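PDB 1H80: iota-carrageenase, which hydrolyses internal beta-1,4 linkages of iota-carrageenan, a sulfated galactan of red algal cell walls, with inversion of anomeric configuration. Local coordinates for residues Phe348-Phe354 / Tyr419-Phe424; Val80-Ile86 / Leu116-Val122. One frame throughout, in Å; residues are numbered along the deposited sequence.

Interaction 1. Residues Phe348-Phe354 / Tyr419-Phe424; sequences FGTVKVF and YDVKTF. With CA (calcium ion), chain E.
F354 and F424 lie side by side and point the same way, their rings in an offset stack: centroids 4.7 Å apart, planes 12° from parallel, with F354 CE2 over the rim of the F424 face. In both, CG is anti to the carbonyl carbon (chi1 near -57°), and matching second torsions give the rings the same tilt. The edge of the F424 ring takes V353 O near its plane, while CE1 meets CB and CG of K352. On the opposite face of the strands, V421 CG1 fits against two valines, 3.7 Å from V351 CG1 and 3.8 Å from V353 CG2. F348 and Y419 also lie side by side, F348 CD1 meeting Y419 CE2, with ring planes at 50°; Y419 OH is hydrogen-bonded to D278 O.

The backbones are joined by K422 N to V351 O (3.0 Å), V353 N to K422 O (2.8 Å) and F424 N to V353 O (2.9 Å). Before the strands, two waters span G349 and D420. Y419 O and D420 OD1 bind a calcium ion, whose site T411 and D418 help complete. In-register parallel pairing with phenylalanine stacked on phenylalanine is characteristic of adjacent coils of a right-handed parallel beta-helix.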
ATOM      1  N   PHE A 348      11.615  -6.999  10.793  1.00 18.76           N
ATOM      2  CA  PHE A 348      11.923  -5.601  10.554  1.00 19.21           C
ATOM      3  C   PHE A 348      12.980  -5.245  11.582  1.00 19.89           C
ATOM      4  O   PHE A 348      13.102  -5.912  12.612  1.00 21.27           O
ATOM      5  CB  PHE A 348      10.696  -4.707  10.734  1.00 18.46           C
ATOM      6  CG  PHE A 348       9.781  -4.692   9.547  1.00 16.96           C
ATOM      7  CD1 PHE A 348       8.768  -5.634   9.414  1.00 16.72           C
ATOM      8  CD2 PHE A 348       9.949  -3.740   8.543  1.00 16.00           C
ATOM      9  CE1 PHE A 348       7.931  -5.633   8.298  1.00 16.11           C
ATOM     10  CE2 PHE A 348       9.121  -3.727   7.423  1.00 16.03           C
ATOM     11  CZ  PHE A 348       8.109  -4.677   7.298  1.00 16.33           C
ATOM     12  N   GLY A 349      13.754  -4.207  11.297  1.00 20.20           N
ATOM     13  CA  GLY A 349      14.790  -3.792  12.223  1.00 20.18           C
ATOM     14  C   GLY A 349      14.194  -2.945  13.322  1.00 20.33           C
ATOM     15  O   GLY A 349      13.263  -3.366  14.012  1.00 21.10           O
ATOM     16  N   THR A 350      14.731  -1.745  13.492  1.00 19.94           N
ATOM     17  CA  THR A 350      14.230  -0.837  14.507  1.00 20.44           C
ATOM     18  C   THR A 350      12.998  -0.151  13.940  1.00 19.80           C
ATOM     19  O   THR A 350      13.091   0.595  12.967  1.00 19.35           O
ATOM     20  CB  THR A 350      15.287   0.214  14.870  1.00 21.21           C
ATOM     21  OG1 THR A 350      16.444  -0.449  15.396  1.00 23.64           O
ATOM     22  CG2 THR A 350      14.747   1.191  15.909  1.00 22.26           C
ATOM     23  N   VAL A 351      11.845  -0.431  14.539  1.00 18.58           N
ATOM     24  CA  VAL A 351      10.591   0.160  14.095  1.00 18.24           C
ATOM     25  C   VAL A 351       9.944   0.935  15.227  1.00 17.96           C
ATOM     26  O   VAL A 351       9.707   0.396  16.309  1.00 17.82           O
ATOM     27  CB  VAL A 351       9.591  -0.916  13.620  1.00 17.89           C
ATOM     28  CG1 VAL A 351       8.261  -0.264  13.255  1.00 18.40           C
ATOM     29  CG2 VAL A 351      10.162  -1.668  12.428  1.00 19.00           C
ATOM     30  N   LYS A 352       9.665   2.208  14.972  1.00 16.74           N
ATOM     31  CA  LYS A 352       9.023   3.060  15.957  1.00 17.30           C
ATOM     32  C   LYS A 352       7.898   3.820  15.283  1.00 17.30           C
ATOM     33  O   LYS A 352       8.069   4.362  14.191  1.00 16.00           O
ATOM     34  CB  LYS A 352      10.025   4.042  16.561  1.00 18.30           C
ATOM     35  CG  LYS A 352      11.125   3.367  17.351  1.00 20.54           C
ATOM     36  CD  LYS A 352      12.035   4.384  18.010  1.00 22.90           C
ATOM     37  CE  LYS A 352      13.198   3.696  18.707  1.00 25.32           C
ATOM     38  NZ  LYS A 352      14.120   4.674  19.347  1.00 28.25           N
ATOM     39  N   VAL A 353       6.744   3.827  15.936  1.00 16.33           N
ATOM     40  CA  VAL A 353       5.563   4.519  15.437  1.00 16.58           C
ATOM     41  C   VAL A 353       5.130   5.499  16.521  1.00 16.55           C
ATOM     42  O   VAL A 353       4.738   5.087  17.614  1.00 16.55           O
ATOM     43  CB  VAL A 353       4.418   3.525  15.161  1.00 16.57           C
ATOM     44  CG1 VAL A 353       3.217   4.257  14.586  1.00 16.81           C
ATOM     45  CG2 VAL A 353       4.898   2.436  14.208  1.00 15.93           C
ATOM     46  N   PHE A 354       5.208   6.792  16.217  1.00 16.83           N
ATOM     47  CA  PHE A 354       4.840   7.829  17.177  1.00 17.66           C
ATOM     48  C   PHE A 354       3.497   8.474  16.865  1.00 18.53           C
ATOM     49  O   PHE A 354       3.164   8.695  15.702  1.00 19.65           O
ATOM     50  CB  PHE A 354       5.896   8.941  17.207  1.00 17.01           C
ATOM     51  CG  PHE A 354       7.288   8.465  17.505  1.00 17.93           C
ATOM     52  CD1 PHE A 354       8.070   7.891  16.511  1.00 17.53           C
ATOM     53  CD2 PHE A 354       7.827   8.612  18.780  1.00 17.55           C
ATOM     54  CE1 PHE A 354       9.373   7.472  16.777  1.00 18.50           C
ATOM     55  CE2 PHE A 354       9.126   8.199  19.059  1.00 18.87           C
ATOM     56  CZ  PHE A 354       9.903   7.627  18.054  1.00 17.71           C
ATOM     57  N   TYR A 419      10.143  -9.586  15.897  1.00 24.10           N
ATOM     58  CA  TYR A 419      10.597  -8.223  15.706  1.00 22.07           C
ATOM     59  C   TYR A 419       9.616  -7.365  16.481  1.00 22.19           C
ATOM     60  O   TYR A 419       8.509  -7.812  16.795  1.00 21.14           O
ATOM     61  CB  TYR A 419      10.631  -7.838  14.219  1.00 20.02           C
ATOM     62  CG  TYR A 419       9.288  -7.729  13.537  1.00 17.34           C
ATOM     63  CD1 TYR A 419       8.629  -8.860  13.050  1.00 16.46           C
ATOM     64  CD2 TYR A 419       8.676  -6.488  13.370  1.00 17.27           C
ATOM     65  CE1 TYR A 419       7.389  -8.751  12.409  1.00 16.56           C
ATOM     66  CE2 TYR A 419       7.448  -6.368  12.737  1.00 16.15           C
ATOM     67  CZ  TYR A 419       6.809  -7.498  12.259  1.00 16.16           C
ATOM     68  OH  TYR A 419       5.584  -7.376  11.644  1.00 16.50           O
ATOM     69  N   ASP A 420      10.017  -6.147  16.810  1.00 22.31           N
ATOM     70  CA  ASP A 420       9.143  -5.280  17.576  1.00 23.47           C
ATOM     71  C   ASP A 420       8.796  -3.971  16.902  1.00 22.85           C
ATOM     72  O   ASP A 420       9.653  -3.285  16.350  1.00 23.70           O
ATOM     73  CB  ASP A 420       9.756  -4.973  18.942  1.00 25.23           C
ATOM     74  CG  ASP A 420      10.038  -6.220  19.752  1.00 26.70           C
ATOM     75  OD1 ASP A 420       9.164  -7.113  19.807  1.00 28.21           O
ATOM     76  OD2 ASP A 420      11.133  -6.296  20.344  1.00 28.95           O
ATOM     77  N   VAL A 421       7.515  -3.642  16.946  1.00 21.91           N
ATOM     78  CA  VAL A 421       7.030  -2.391  16.396  1.00 21.33           C
ATOM     79  C   VAL A 421       6.656  -1.612  17.647  1.00 21.15           C
ATOM     80  O   VAL A 421       5.599  -1.834  18.236  1.00 21.62           O
ATOM     81  CB  VAL A 421       5.788  -2.607  15.510  1.00 20.73           C
ATOM     82  CG1 VAL A 421       5.206  -1.264  15.093  1.00 21.40           C
ATOM     83  CG2 VAL A 421       6.173  -3.418  14.277  1.00 21.16           C
ATOM     84  N   LYS A 422       7.548  -0.727  18.073  1.00 20.80           N
ATOM     85  CA  LYS A 422       7.313   0.066  19.268  1.00 21.05           C
ATOM     86  C   LYS A 422       6.383   1.228  18.960  1.00 20.94           C
ATOM     87  O   LYS A 422       6.617   1.988  18.023  1.00 20.80           O
ATOM     88  CB  LYS A 422       8.640   0.591  19.828  1.00 23.40           C
ATOM     89  CG  LYS A 422       9.599  -0.503  20.298  1.00 25.82           C
ATOM     90  CD  LYS A 422      10.764   0.091  21.082  1.00 29.06           C
ATOM     91  CE  LYS A 422      11.620  -0.984  21.745  1.00 30.77           C
ATOM     92  NZ  LYS A 422      12.824  -1.358  20.947  1.00 32.68           N
ATOM     93  N   THR A 423       5.320   1.354  19.744  1.00 20.26           N
ATOM     94  CA  THR A 423       4.366   2.435  19.548  1.00 20.67           C
ATOM     95  C   THR A 423       4.441   3.416  20.709  1.00 20.91           C
ATOM     96  O   THR A 423       4.657   3.020  21.859  1.00 21.84           O
ATOM     97  CB  THR A 423       2.932   1.895  19.438  1.00 20.13           C
ATOM     98  OG1 THR A 423       2.584   1.212  20.648  1.00 21.17           O
ATOM     99  CG2 THR A 423       2.819   0.935  18.266  1.00 20.42           C
ATOM    100  N   PHE A 424       4.275   4.696  20.401  1.00 20.40           N
ATOM    101  CA  PHE A 424       4.324   5.743  21.412  1.00 20.47           C
ATOM    102  C   PHE A 424       3.112   6.652  21.291  1.00 20.55           C
ATOM    103  O   PHE A 424       2.642   6.930  20.186  1.00 20.21           O
ATOM    104  CB  PHE A 424       5.598   6.583  21.262  1.00 21.83           C
ATOM    105  CG  PHE A 424       6.868   5.781  21.320  1.00 23.37           C
ATOM    106  CD1 PHE A 424       7.306   5.062  20.213  1.00 24.00           C
ATOM    107  CD2 PHE A 424       7.629   5.748  22.485  1.00 24.52           C
ATOM    108  CE1 PHE A 424       8.483   4.321  20.263  1.00 24.85           C
ATOM    109  CE2 PHE A 424       8.809   5.008  22.545  1.00 24.92           C
ATOM    110  CZ  PHE A 424       9.237   4.295  21.433  1.00 24.88           C
TER
HETATM  111 CA    CA E1494       7.360  -8.475  18.829  1.00 27.43          CA
HETATM  112  O   HOH W   1      12.679  -5.528  15.689  1.00 27.00           O
HETATM  113  O   HOH W   2      12.022  -2.232  16.732  1.00 27.42           O
HETATM  114  O   HOH W   3       6.266  -6.204  18.984  1.00 33.16           O

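Interaction 2. Residues Val80-Ile86 / Leu116-Val122; sequences VESDVII and LGNGFLV. With CA (calcium ion), chain C; NA (sodium ion), chain G.
S82 and N118 meet at a calcium ion that draws two turns together. S82 chelates it through both O and OG, N118 gives OD1 and G119 its carbonyl O, at 2.3 to 2.5 Å, and four waters complete eight ligands. S82 OG and N118 OD1 come within 2.6 Å of each other as ligands of the same ion. OG stands anti to the backbone N of S82 (chi1 -168°), where it can reach the metal together with the carbonyl.

The next shell fixes these ligands. S82 sits in a type I turn from E81 to V84, while N118 and G119 belong to a type II' turn from L116 to G119. Water 4 links S82 OG to N118 N, and water 5 donates to D83 OD1. A nearly straight bond from L116 N to V80 O (2.8 Å, 175° at the hydrogen) pairs the two segments before the turns; L121 N to V84 O (3.1 Å) and I86 N to L121 O (2.8 Å) pair them afterwards.

Alongside the calcium turns, V80 crosses F120 at about a right angle, CG1 lying 3.8 Å from the ring centroid over one face. I86 CD1 touches F120 CE2 obliquely, and F113 and F148 add further packing. An alanine in place of F120 would probably open a gap against V80 and take from I86 CD1 its contact with the ring.

Away from the calcium, E81 grips a sodium ion with both carboxylate oxygens, and its OE1 also accepts a bond from N62 N. No carboxylate enters the calcium's first shell; D83, reached through water 5, probably balances part of the ion's charge from the second.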
ATOM      1  N   VAL A  80       0.675  18.151 -13.331  1.00 10.32           N
ATOM      2  CA  VAL A  80      -0.697  17.974 -13.780  1.00 11.06           C
ATOM      3  C   VAL A  80      -1.634  19.053 -13.268  1.00 10.72           C
ATOM      4  O   VAL A  80      -1.689  19.316 -12.071  1.00 11.46           O
ATOM      5  CB  VAL A  80      -1.210  16.599 -13.311  1.00 11.41           C
ATOM      6  CG1 VAL A  80      -2.552  16.298 -13.942  1.00 11.93           C
ATOM      7  CG2 VAL A  80      -0.187  15.520 -13.648  1.00 11.91           C
ATOM      8  N   GLU A  81      -2.384  19.681 -14.167  1.00 11.43           N
ATOM      9  CA  GLU A  81      -3.301  20.720 -13.719  1.00 11.89           C
ATOM     10  C   GLU A  81      -4.382  20.143 -12.811  1.00 12.10           C
ATOM     11  O   GLU A  81      -4.715  18.958 -12.882  1.00 11.48           O
ATOM     12  CB  GLU A  81      -3.889  21.477 -14.910  1.00 12.41           C
ATOM     13  CG  GLU A  81      -2.821  22.288 -15.636  1.00 15.07           C
ATOM     14  CD  GLU A  81      -3.391  23.366 -16.540  1.00 16.37           C
ATOM     15  OE1 GLU A  81      -4.299  23.061 -17.336  1.00 17.13           O
ATOM     16  OE2 GLU A  81      -2.918  24.522 -16.460  1.00 17.37           O
ATOM     17  N   SER A  82      -4.922  21.001 -11.957  1.00 13.76           N
ATOM     18  CA  SER A  82      -5.885  20.605 -10.937  1.00 14.61           C
ATOM     19  C   SER A  82      -7.245  20.030 -11.316  1.00 14.84           C
ATOM     20  O   SER A  82      -7.892  19.395 -10.479  1.00 16.07           O
ATOM     21  CB  SER A  82      -6.086  21.773  -9.970  1.00 15.29           C
ATOM     22  OG  SER A  82      -6.795  21.359  -8.818  1.00 19.22           O
ATOM     23  N   ASP A  83      -7.693  20.246 -12.548  1.00 15.61           N
ATOM     24  CA  ASP A  83      -8.989  19.709 -12.954  1.00 17.06           C
ATOM     25  C   ASP A  83      -8.831  18.511 -13.876  1.00 16.73           C
ATOM     26  O   ASP A  83      -9.797  18.034 -14.470  1.00 18.33           O
ATOM     27  CB  ASP A  83      -9.827  20.789 -13.641  1.00 19.33           C
ATOM     28  CG  ASP A  83     -10.204  21.913 -12.698  1.00 23.02           C
ATOM     29  OD1 ASP A  83     -10.678  21.613 -11.581  0.75 24.59           O
ATOM     30  OD2 ASP A  83     -10.033  23.094 -13.072  1.00 26.22           O
ATOM     31  N   VAL A  84      -7.604  18.018 -13.985  1.00 14.45           N
ATOM     32  CA  VAL A  84      -7.332  16.873 -14.837  1.00 13.72           C
ATOM     33  C   VAL A  84      -7.933  15.596 -14.279  1.00 13.26           C
ATOM     34  O   VAL A  84      -7.972  15.382 -13.069  1.00 13.00           O
ATOM     35  CB  VAL A  84      -5.813  16.657 -15.010  1.00 13.34           C
ATOM     36  CG1 VAL A  84      -5.538  15.285 -15.645  1.00 11.78           C
ATOM     37  CG2 VAL A  84      -5.243  17.755 -15.889  1.00 12.39           C
ATOM     38  N   ILE A  85      -8.427  14.758 -15.183  1.00 13.26           N
ATOM     39  CA  ILE A  85      -8.980  13.470 -14.811  1.00 14.14           C
ATOM     40  C   ILE A  85      -8.234  12.474 -15.678  1.00 13.57           C
ATOM     41  O   ILE A  85      -8.191  12.611 -16.903  1.00 14.51           O
ATOM     42  CB  ILE A  85     -10.486  13.367 -15.112  1.00 14.27           C
ATOM     43  CG1 ILE A  85     -11.259  14.371 -14.255  1.00 15.71           C
ATOM     44  CG2 ILE A  85     -10.963  11.947 -14.830  1.00 15.09           C
ATOM     45  CD1 ILE A  85     -12.740  14.441 -14.573  1.00 18.49           C
ATOM     46  N   ILE A  86      -7.604  11.500 -15.036  1.00 13.67           N
ATOM     47  CA  ILE A  86      -6.868  10.476 -15.754  1.00 14.10           C
ATOM     48  C   ILE A  86      -7.572   9.146 -15.552  1.00 14.32           C
ATOM     49  O   ILE A  86      -7.856   8.744 -14.424  1.00 14.41           O
ATOM     50  CB  ILE A  86      -5.410  10.375 -15.251  1.00 14.12           C
ATOM     51  CG1 ILE A  86      -4.624  11.603 -15.714  1.00 14.61           C
ATOM     52  CG2 ILE A  86      -4.761   9.103 -15.774  1.00 14.68           C
ATOM     53  CD1 ILE A  86      -3.216  11.690 -15.145  1.00 15.57           C
ATOM     54  N   LEU A 116      -0.662  19.901  -9.527  1.00 11.07           N
ATOM     55  CA  LEU A 116      -0.617  21.303  -9.150  1.00 11.42           C
ATOM     56  C   LEU A 116      -1.832  21.598  -8.282  1.00 11.64           C
ATOM     57  O   LEU A 116      -2.814  20.853  -8.297  1.00 11.47           O
ATOM     58  CB  LEU A 116      -0.675  22.183 -10.399  1.00 12.11           C
ATOM     59  CG  LEU A 116       0.536  22.107 -11.321  1.00 13.43           C
ATOM     60  CD1 LEU A 116       0.189  22.693 -12.676  1.00 14.36           C
ATOM     61  CD2 LEU A 116       1.699  22.852 -10.682  1.00 15.79           C
ATOM     62  N   GLY A 117      -1.761  22.681  -7.519  1.00 12.01           N
ATOM     63  CA  GLY A 117      -2.885  23.074  -6.685  1.00 12.95           C
ATOM     64  C   GLY A 117      -3.363  22.021  -5.706  1.00 13.68           C
ATOM     65  O   GLY A 117      -2.555  21.425  -4.997  1.00 13.20           O
ATOM     66  N   ASN A 118      -4.675  21.797  -5.659  1.00 13.84           N
ATOM     67  CA  ASN A 118      -5.225  20.815  -4.734  1.00 14.65           C
ATOM     68  C   ASN A 118      -5.218  19.395  -5.285  1.00 14.40           C
ATOM     69  O   ASN A 118      -5.846  18.497  -4.722  1.00 15.33           O
ATOM     70  CB  ASN A 118      -6.642  21.206  -4.283  1.00 16.50           C
ATOM     71  CG  ASN A 118      -7.624  21.299  -5.429  1.00 17.15           C
ATOM     72  OD1 ASN A 118      -7.481  20.624  -6.442  1.00 18.26           O
ATOM     73  ND2 ASN A 118      -8.651  22.129  -5.259  1.00 20.76           N
ATOM     74  N   GLY A 119      -4.509  19.193  -6.390  1.00 12.30           N
ATOM     75  CA  GLY A 119      -4.401  17.859  -6.950  1.00 12.81           C
ATOM     76  C   GLY A 119      -5.412  17.506  -8.011  1.00 11.61           C
ATOM     77  O   GLY A 119      -6.392  18.215  -8.212  1.00 12.61           O
ATOM     78  N   PHE A 120      -5.168  16.392  -8.690  1.00 12.21           N
ATOM     79  CA  PHE A 120      -6.057  15.953  -9.749  1.00 12.26           C
ATOM     80  C   PHE A 120      -6.689  14.626  -9.397  1.00 12.78           C
ATOM     81  O   PHE A 120      -6.500  14.100  -8.302  1.00 12.64           O
ATOM     82  CB  PHE A 120      -5.304  15.827 -11.072  1.00 12.66           C
ATOM     83  CG  PHE A 120      -4.141  14.881 -11.024  1.00 13.34           C
ATOM     84  CD1 PHE A 120      -2.922  15.281 -10.487  1.00 13.19           C
ATOM     85  CD2 PHE A 120      -4.263  13.585 -11.515  1.00 13.74           C
ATOM     86  CE1 PHE A 120      -1.840  14.406 -10.441  1.00 12.99           C
ATOM     87  CE2 PHE A 120      -3.190  12.706 -11.473  1.00 14.60           C
ATOM     88  CZ  PHE A 120      -1.975  13.114 -10.936  1.00 14.64           C
ATOM     89  N   LEU A 121      -7.425  14.076 -10.349  1.00 12.47           N
ATOM     90  CA  LEU A 121      -8.116  12.825 -10.121  1.00 13.05           C
ATOM     91  C   LEU A 121      -7.714  11.697 -11.056  1.00 13.07           C
ATOM     92  O   LEU A 121      -7.578  11.892 -12.264  1.00 13.48           O
ATOM     93  CB  LEU A 121      -9.621  13.054 -10.259  1.00 13.69           C
ATOM     94  CG  LEU A 121     -10.522  11.833 -10.092  1.00 14.46           C
ATOM     95  CD1 LEU A 121     -10.540  11.421  -8.634  1.00 15.81           C
ATOM     96  CD2 LEU A 121     -11.928  12.161 -10.565  1.00 15.78           C
ATOM     97  N   VAL A 122      -7.492  10.524 -10.473  1.00 13.40           N
ATOM     98  CA  VAL A 122      -7.215   9.315 -11.241  1.00 13.42           C
ATOM     99  C   VAL A 122      -8.524   8.580 -10.993  1.00 14.29           C
ATOM    100  O   VAL A 122      -8.855   8.265  -9.851  1.00 14.43           O
ATOM    101  CB  VAL A 122      -6.047   8.501 -10.671  1.00 13.56           C
ATOM    102  CG1 VAL A 122      -6.003   7.131 -11.336  1.00 14.71           C
ATOM    103  CG2 VAL A 122      -4.742   9.236 -10.917  1.00 13.86           C
TER
HETATM  104 CA    CA C1492      -8.326  19.474  -8.188  1.00 15.96          CA
HETATM  105 NA    NA G1496      -4.167  25.314 -18.282  1.00 15.82          NA
HETATM  106  O   HOH W   4      -6.231  23.786  -7.366  1.00 15.65           O
HETATM  107  O   HOH W   5      -9.844  21.035  -9.029  1.00 25.07           O
HETATM  108  O   HOH W   6      -8.467  17.896  -6.203  1.00 23.40           O
HETATM  109  O   HOH W   7      -9.507  17.498  -8.983  1.00 22.74           O
HETATM  110  O   HOH W   8     -10.482  19.476  -6.795  1.00 32.61           O
HETATM  111  O   HOH W   9      -6.084  24.403 -19.115  1.00 22.85           O

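In the fold
After strand 20-23 and two helices, the chain lays down strands 56-60, 64-71 and 76-80, then reaches 80-86. Interaction 2 closes when 116-122 returns beside it after an intervening 29 residues, among them strands 97-102 and 111-115. Strands 85-88 and 120-123 thereby become parallel neighbours early in the beta-helix. The chain continues through strand 261-269, with which 351-359 later pairs, and past helix 331-340 before interaction 1 opens at 348-354. Its larger loop, 64 residues, returns at 419-424 and pairs strand 351-359 with 421-429. The two loops follow in series, neither nesting nor crossing. Their centres are 35 Å apart on opposite sides of the chain's centre, each with a calcium ion bound just before a strand.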